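Local coordinates for protein guanine nucleotide exchange factor p115rhogef (PDB 1IAP) that probably activates Rho GTPases by nucleotide exchange and carries an N-terminal RGS-like domain of the kind that engages G-protein alpha subunits, at residues Pro15-Ala20 against Gln129-Leu134; Leu21-Ala26 against Met124-Gln129. All blocks are in the same frame, centred on the assembly; numbering follows the deposited sequence.

Contact 1: residues Pro15-Ala20 against Gln129-Leu134; sequences PAHLMA and QELAQL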
loop_
_atom_site.group_PDB
_atom_site.type_symbol
_atom_site.label_atom_id
_atom_site.label_comp_id
_atom_site.label_asym_id
_atom_site.label_seq_id
_atom_site.Cartn_x
_atom_site.Cartn_y
_atom_site.Cartn_z
ATOM N N PRO A 15 -0.220 10.856 -1.358
ATOM C CA PRO A 15 -1.321 10.180 -2.055
ATOM C C PRO A 15 -1.284 10.111 -3.577
ATOM O O PRO A 15 -1.536 9.050 -4.143
ATOM C CB PRO A 15 -2.564 10.899 -1.515
ATOM C CG PRO A 15 -2.057 12.267 -1.193
ATOM C CD PRO A 15 -0.720 12.002 -0.571
ATOM N N ALA A 16 -0.967 11.221 -4.240
ATOM C CA ALA A 16 -0.911 11.240 -5.702
ATOM C C ALA A 16 0.282 10.434 -6.213
ATOM O O ALA A 16 0.153 9.623 -7.131
ATOM C CB ALA A 16 -0.836 12.670 -6.211
ATOM N N HIS A 17 1.440 10.664 -5.606
ATOM C CA HIS A 17 2.656 9.958 -5.988
ATOM C C HIS A 17 2.500 8.471 -5.711
ATOM O O HIS A 17 2.860 7.644 -6.546
ATOM C CB HIS A 17 3.863 10.564 -5.267
ATOM C CG HIS A 17 4.062 12.012 -5.593
ATOM N ND1 HIS A 17 5.093 12.463 -6.389
ATOM C CD2 HIS A 17 3.292 13.095 -5.325
ATOM C CE1 HIS A 17 4.941 13.757 -6.608
ATOM N NE2 HIS A 17 3.855 14.164 -5.974
ATOM N N LEU A 18 1.850 8.144 -4.594
ATOM C CA LEU A 18 1.605 6.756 -4.227
ATOM C C LEU A 18 0.665 6.074 -5.229
ATOM O O LEU A 18 0.897 4.929 -5.611
ATOM C CB LEU A 18 1.051 6.668 -2.798
ATOM C CG LEU A 18 0.902 5.260 -2.226
ATOM C CD1 LEU A 18 2.249 4.530 -2.274
ATOM C CD2 LEU A 18 0.393 5.342 -0.796
ATOM N N MET A 19 -0.389 6.771 -5.659
ATOM C CA MET A 19 -1.317 6.215 -6.646
ATOM C C MET A 19 -0.604 5.856 -7.957
ATOM O O MET A 19 -0.917 4.842 -8.572
ATOM C CB MET A 19 -2.476 7.178 -6.942
ATOM C CG MET A 19 -3.625 7.132 -5.932
ATOM S SD MET A 19 -4.279 5.453 -5.684
ATOM C CE MET A 19 -4.623 4.947 -7.369
ATOM N N ALA A 20 0.320 6.706 -8.402
ATOM C CA ALA A 20 1.060 6.448 -9.637
ATOM C C ALA A 20 1.895 5.183 -9.455
ATOM O O ALA A 20 1.910 4.304 -10.319
ATOM C CB ALA A 20 1.965 7.650 -9.986
ATOM N N GLN A 129 2.160 13.610 -15.912
ATOM C CA GLN A 129 1.655 14.957 -16.144
ATOM C C GLN A 129 1.065 15.535 -14.851
ATOM O O GLN A 129 1.306 16.695 -14.518
ATOM C CB GLN A 129 0.580 14.964 -17.241
ATOM C CG GLN A 129 -0.113 16.312 -17.382
ATOM C CD GLN A 129 -1.363 16.270 -18.235
ATOM O OE1 GLN A 129 -1.576 17.145 -19.067
ATOM N NE2 GLN A 129 -2.209 15.263 -18.019
ATOM N N GLU A 130 0.308 14.720 -14.122
ATOM C CA GLU A 130 -0.313 15.161 -12.872
ATOM C C GLU A 130 0.739 15.464 -11.812
ATOM O O GLU A 130 0.659 16.478 -11.110
ATOM C CB GLU A 130 -1.310 14.111 -12.359
ATOM C CG GLU A 130 -2.653 14.087 -13.103
ATOM C CD GLU A 130 -2.533 13.757 -14.585
ATOM O OE1 GLU A 130 -1.577 13.056 -14.986
ATOM O OE2 GLU A 130 -3.404 14.200 -15.360
ATOM N N LEU A 131 1.728 14.583 -11.708
ATOM C CA LEU A 131 2.824 14.752 -10.753
ATOM C C LEU A 131 3.637 15.999 -11.089
ATOM O O LEU A 131 4.108 16.703 -10.195
ATOM C CB LEU A 131 3.734 13.521 -10.784
ATOM C CG LEU A 131 3.471 12.401 -9.773
ATOM C CD1 LEU A 131 2.002 12.301 -9.390
ATOM C CD2 LEU A 131 4.024 11.089 -10.316
ATOM N N ALA A 132 3.814 16.253 -12.383
ATOM C CA ALA A 132 4.551 17.432 -12.845
ATOM C C ALA A 132 3.791 18.686 -12.456
ATOM O O ALA A 132 4.370 19.646 -11.963
ATOM C CB ALA A 132 4.722 17.393 -14.361
ATOM N N GLN A 133 2.484 18.686 -12.705
ATOM C CA GLN A 133 1.659 19.841 -12.378
ATOM C C GLN A 133 1.653 20.162 -10.888
ATOM O O GLN A 133 1.582 21.330 -10.504
ATOM C CB GLN A 133 0.240 19.654 -12.910
ATOM C CG GLN A 133 0.163 19.782 -14.429
ATOM C CD GLN A 133 -1.178 19.370 -14.982
ATOM O OE1 GLN A 133 -1.713 20.013 -15.885
ATOM N NE2 GLN A 133 -1.729 18.281 -14.452
ATOM N N LEU A 134 1.749 19.132 -10.048
ATOM C CA LEU A 134 1.779 19.342 -8.602
ATOM C C LEU A 134 3.050 20.079 -8.174
ATOM O O LEU A 134 3.045 20.809 -7.180
ATOM C CB LEU A 134 1.682 18.003 -7.853
ATOM C CG LEU A 134 0.283 17.412 -7.654
ATOM C CD1 LEU A 134 0.349 15.952 -7.179
ATOM C CD2 LEU A 134 -0.469 18.272 -6.658
#

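Contact 2: residues Leu21-Ala26 against Met124-Gln129; sequences LLQHVA and MTPWEQ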
loop_
_atom_site.group_PDB
_atom_site.type_symbol
_atom_site.label_atom_id
_atom_site.label_comp_id
_atom_site.label_asym_id
_atom_site.label_seq_id
_atom_site.Cartn_x
_atom_site.Cartn_y
_atom_site.Cartn_z
ATOM N N LEU A 21 2.551 5.080 -8.303
ATOM C CA LEU A 21 3.378 3.921 -7.984
ATOM C C LEU A 21 2.512 2.666 -7.935
ATOM O O LEU A 21 2.884 1.629 -8.481
ATOM C CB LEU A 21 4.080 4.123 -6.637
ATOM C CG LEU A 21 4.833 2.929 -6.044
ATOM C CD1 LEU A 21 6.003 2.542 -6.944
ATOM C CD2 LEU A 21 5.327 3.280 -4.644
ATOM N N LEU A 22 1.352 2.773 -7.284
ATOM C CA LEU A 22 0.429 1.657 -7.159
ATOM C C LEU A 22 -0.028 1.159 -8.521
ATOM O O LEU A 22 -0.055 -0.046 -8.757
ATOM C CB LEU A 22 -0.794 2.055 -6.318
ATOM C CG LEU A 22 -0.968 1.590 -4.864
ATOM C CD1 LEU A 22 0.132 0.652 -4.408
ATOM C CD2 LEU A 22 -1.066 2.787 -3.952
ATOM N N GLN A 23 -0.404 2.079 -9.409
ATOM C CA GLN A 23 -0.849 1.676 -10.741
ATOM C C GLN A 23 0.262 0.946 -11.478
ATOM O O GLN A 23 0.013 -0.051 -12.152
ATOM C CB GLN A 23 -1.328 2.870 -11.567
ATOM C CG GLN A 23 -1.751 2.461 -12.980
ATOM C CD GLN A 23 -2.434 3.564 -13.746
ATOM O OE1 GLN A 23 -2.252 3.703 -14.959
ATOM N NE2 GLN A 23 -3.248 4.344 -13.051
ATOM N N HIS A 24 1.487 1.441 -11.333
ATOM C CA HIS A 24 2.646 0.826 -11.971
ATOM C C HIS A 24 2.803 -0.607 -11.455
ATOM O O HIS A 24 2.760 -1.559 -12.228
ATOM C CB HIS A 24 3.906 1.643 -11.657
ATOM C CG HIS A 24 5.158 1.095 -12.273
ATOM N ND1 HIS A 24 5.405 1.141 -13.627
ATOM C CD2 HIS A 24 6.242 0.505 -11.714
ATOM C CE1 HIS A 24 6.588 0.605 -13.877
ATOM N NE2 HIS A 24 7.116 0.213 -12.732
ATOM N N VAL A 25 2.948 -0.745 -10.138
ATOM C CA VAL A 25 3.110 -2.046 -9.490
ATOM C C VAL A 25 1.961 -3.020 -9.787
ATOM O O VAL A 25 2.200 -4.171 -10.162
ATOM C CB VAL A 25 3.301 -1.877 -7.956
ATOM C CG1 VAL A 25 3.287 -3.228 -7.258
ATOM C CG2 VAL A 25 4.607 -1.153 -7.678
ATOM N N ALA A 26 0.721 -2.549 -9.665
ATOM C CA ALA A 26 -0.446 -3.391 -9.926
ATOM C C ALA A 26 -0.456 -3.974 -11.344
ATOM O O ALA A 26 -1.017 -5.044 -11.576
ATOM C CB ALA A 26 -1.729 -2.609 -9.677
ATOM N N MET A 124 8.142 6.191 -18.746
ATOM C CA MET A 124 7.391 4.944 -18.786
ATOM C C MET A 124 6.538 4.669 -17.548
ATOM O O MET A 124 6.236 3.519 -17.239
ATOM C CB MET A 124 8.335 3.774 -19.084
ATOM C CG MET A 124 8.920 3.821 -20.489
ATOM S SD MET A 124 10.260 2.644 -20.756
ATOM C CE MET A 124 9.328 1.159 -21.153
ATOM N N THR A 125 6.146 5.729 -16.844
ATOM C CA THR A 125 5.294 5.587 -15.667
ATOM C C THR A 125 4.045 6.441 -15.839
ATOM O O THR A 125 4.091 7.518 -16.444
ATOM C CB THR A 125 6.016 5.962 -14.354
ATOM O OG1 THR A 125 6.569 7.279 -14.459
ATOM C CG2 THR A 125 7.121 4.950 -14.055
ATOM N N PRO A 126 2.906 5.956 -15.330
ATOM C CA PRO A 126 1.625 6.660 -15.427
ATOM C C PRO A 126 1.491 7.927 -14.602
ATOM O O PRO A 126 2.168 8.110 -13.587
ATOM C CB PRO A 126 0.627 5.598 -14.961
ATOM C CG PRO A 126 1.420 4.824 -13.939
ATOM C CD PRO A 126 2.736 4.653 -14.655
ATOM N N TRP A 127 0.613 8.807 -15.071
ATOM C CA TRP A 127 0.297 10.053 -14.386
ATOM C C TRP A 127 1.431 11.048 -14.155
ATOM O O TRP A 127 1.364 11.848 -13.226
ATOM C CB TRP A 127 -0.378 9.724 -13.052
ATOM C CG TRP A 127 -1.574 8.842 -13.219
ATOM C CD1 TRP A 127 -1.723 7.563 -12.765
ATOM C CD2 TRP A 127 -2.791 9.174 -13.893
ATOM N NE1 TRP A 127 -2.960 7.078 -13.114
ATOM C CE2 TRP A 127 -3.637 8.046 -13.807
ATOM C CE3 TRP A 127 -3.253 10.318 -14.562
ATOM C CZ2 TRP A 127 -4.920 8.029 -14.359
ATOM C CZ3 TRP A 127 -4.530 10.300 -15.111
ATOM C CH2 TRP A 127 -5.348 9.162 -15.008
ATOM N N GLU A 128 2.458 11.013 -14.999
ATOM C CA GLU A 128 3.579 11.932 -14.851
ATOM C C GLU A 128 3.143 13.385 -15.045
ATOM O O GLU A 128 3.674 14.284 -14.402
ATOM C CB GLU A 128 4.714 11.555 -15.813
ATOM C CG GLU A 128 6.036 12.295 -15.571
ATOM C CD GLU A 128 6.552 12.190 -14.132
ATOM O OE1 GLU A 128 6.397 11.128 -13.495
ATOM O OE2 GLU A 128 7.117 13.186 -13.634
ATOM N N GLN A 129 2.160 13.610 -15.912
ATOM C CA GLN A 129 1.655 14.957 -16.144
ATOM C C GLN A 129 1.065 15.535 -14.851
ATOM O O GLN A 129 1.306 16.695 -14.518
ATOM C CB GLN A 129 0.580 14.964 -17.241
ATOM C CG GLN A 129 -0.113 16.312 -17.382
ATOM C CD GLN A 129 -1.363 16.270 -18.235
ATOM O OE1 GLN A 129 -1.576 17.145 -19.067
ATOM N NE2 GLN A 129 -2.209 15.263 -18.019
#

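Contact 1: residues Pro15-Ala20 against Gln129-Leu134
The imidazole ring of H17 receives L131 on one face: L131 CG stands 3.9 Å from the ring centroid, 22° off the ring normal and displaced toward the rim, a CH-pi contact. The methyl L134 CD1 reaches the same ring obliquely, while Q4 from the N-terminal loop also touches the H17 side chain. The setting illustrates antiparallel helix packing in an all-helical RGS-like domain, where helix 15-28 meets the short helix 128-135; the local axes approach to 10.2 Å with N-to-C directions 160° apart. The small A16 and A20, one turn apart on helix 15-28, meet the leucines. H17 owes its place to a CG anti to the carbonyl carbon (chi1 -60°), which carries the ring from the flank of its helix toward the partner. L131 then divides its work: CG takes the ring, CD1 lies 4.0 Å from A16 O, and CD2 rests 4.0 Å from A20 CB. No hydrogen bond spans the two segments, so the join is apolar apart from the imidazole. Its surroundings continue the core, with F5 against L131 and V152 of helix 142-162 against A16, and E130 beside it forms a salt bridge with R155. The tightest apolar touch belongs to the next turn, where L134 CD1 comes within 3.6 Å of A16 CB.

Contact 2: residues Leu21-Ala26 against Met124-Gln129
Q23 runs its methylene chain past the ring of P126, the two side chains sliding by each other in opposite directions, with Q23 CG 4.1 Å from P126 CG. Beyond that overlap the amide arrives at the pyrrole edge of W127, where Q23 CD is 3.6 Å from W127 NE1; the amide and indole planes stand 85° apart, so the group meets the ring nearly at a right angle. The reach follows from an extended chain, its CG anti to the backbone N (chi1 178°). The same side chain thus overlaps the proline with its methylenes and the indole edge with its amide. Here the helix is 15-28 of the RGS-like domain, and the loop is the connection from helix 106-121 into helix 128-135. W127 occupies the N-cap position of the latter, and its indole packs against helix 142-162, with H159 edge-to-face and L156 also in touch. Next to Q23 on the helix, H24 turns one ring face to T125 CG2, which lies 4.2 Å from H24 ND1. F116 meets that imidazole edge-to-face, and D115 OD1 takes a hydrogen bond with H24 NE2, anchoring the ring to helix 106-121. Replacing Q23 with an alanine would probably expose much of P126, since only CB would still reach it, and leave the indole edge of W127 without its amide neighbour. Since the polar grip on H24 comes from D115, a carboxylate that may favour a protonated imidazole, the loop itself offers P126, T125 CG2 and the edge of the indole mainly as van der Waals surface.

From the N terminus, helix 15-28 supplies its first turns to contact 1 and its later turns to contact 2. The chain then passes through the helices between 32 and 121 before returning, and it meets the partners in reverse order: M124-Q129 closes the inner loop of contact 2, and Q129-L134 closes the outer loop of contact 1. Such nesting is what an antiparallel return produces. The two contacts share Q129, have centres about 9 Å apart, and join directly where A20 CB lies 3.6 Å from P126 O. Together they tie helix 15-28 to the helix 128-135 and to the loop that leads into it.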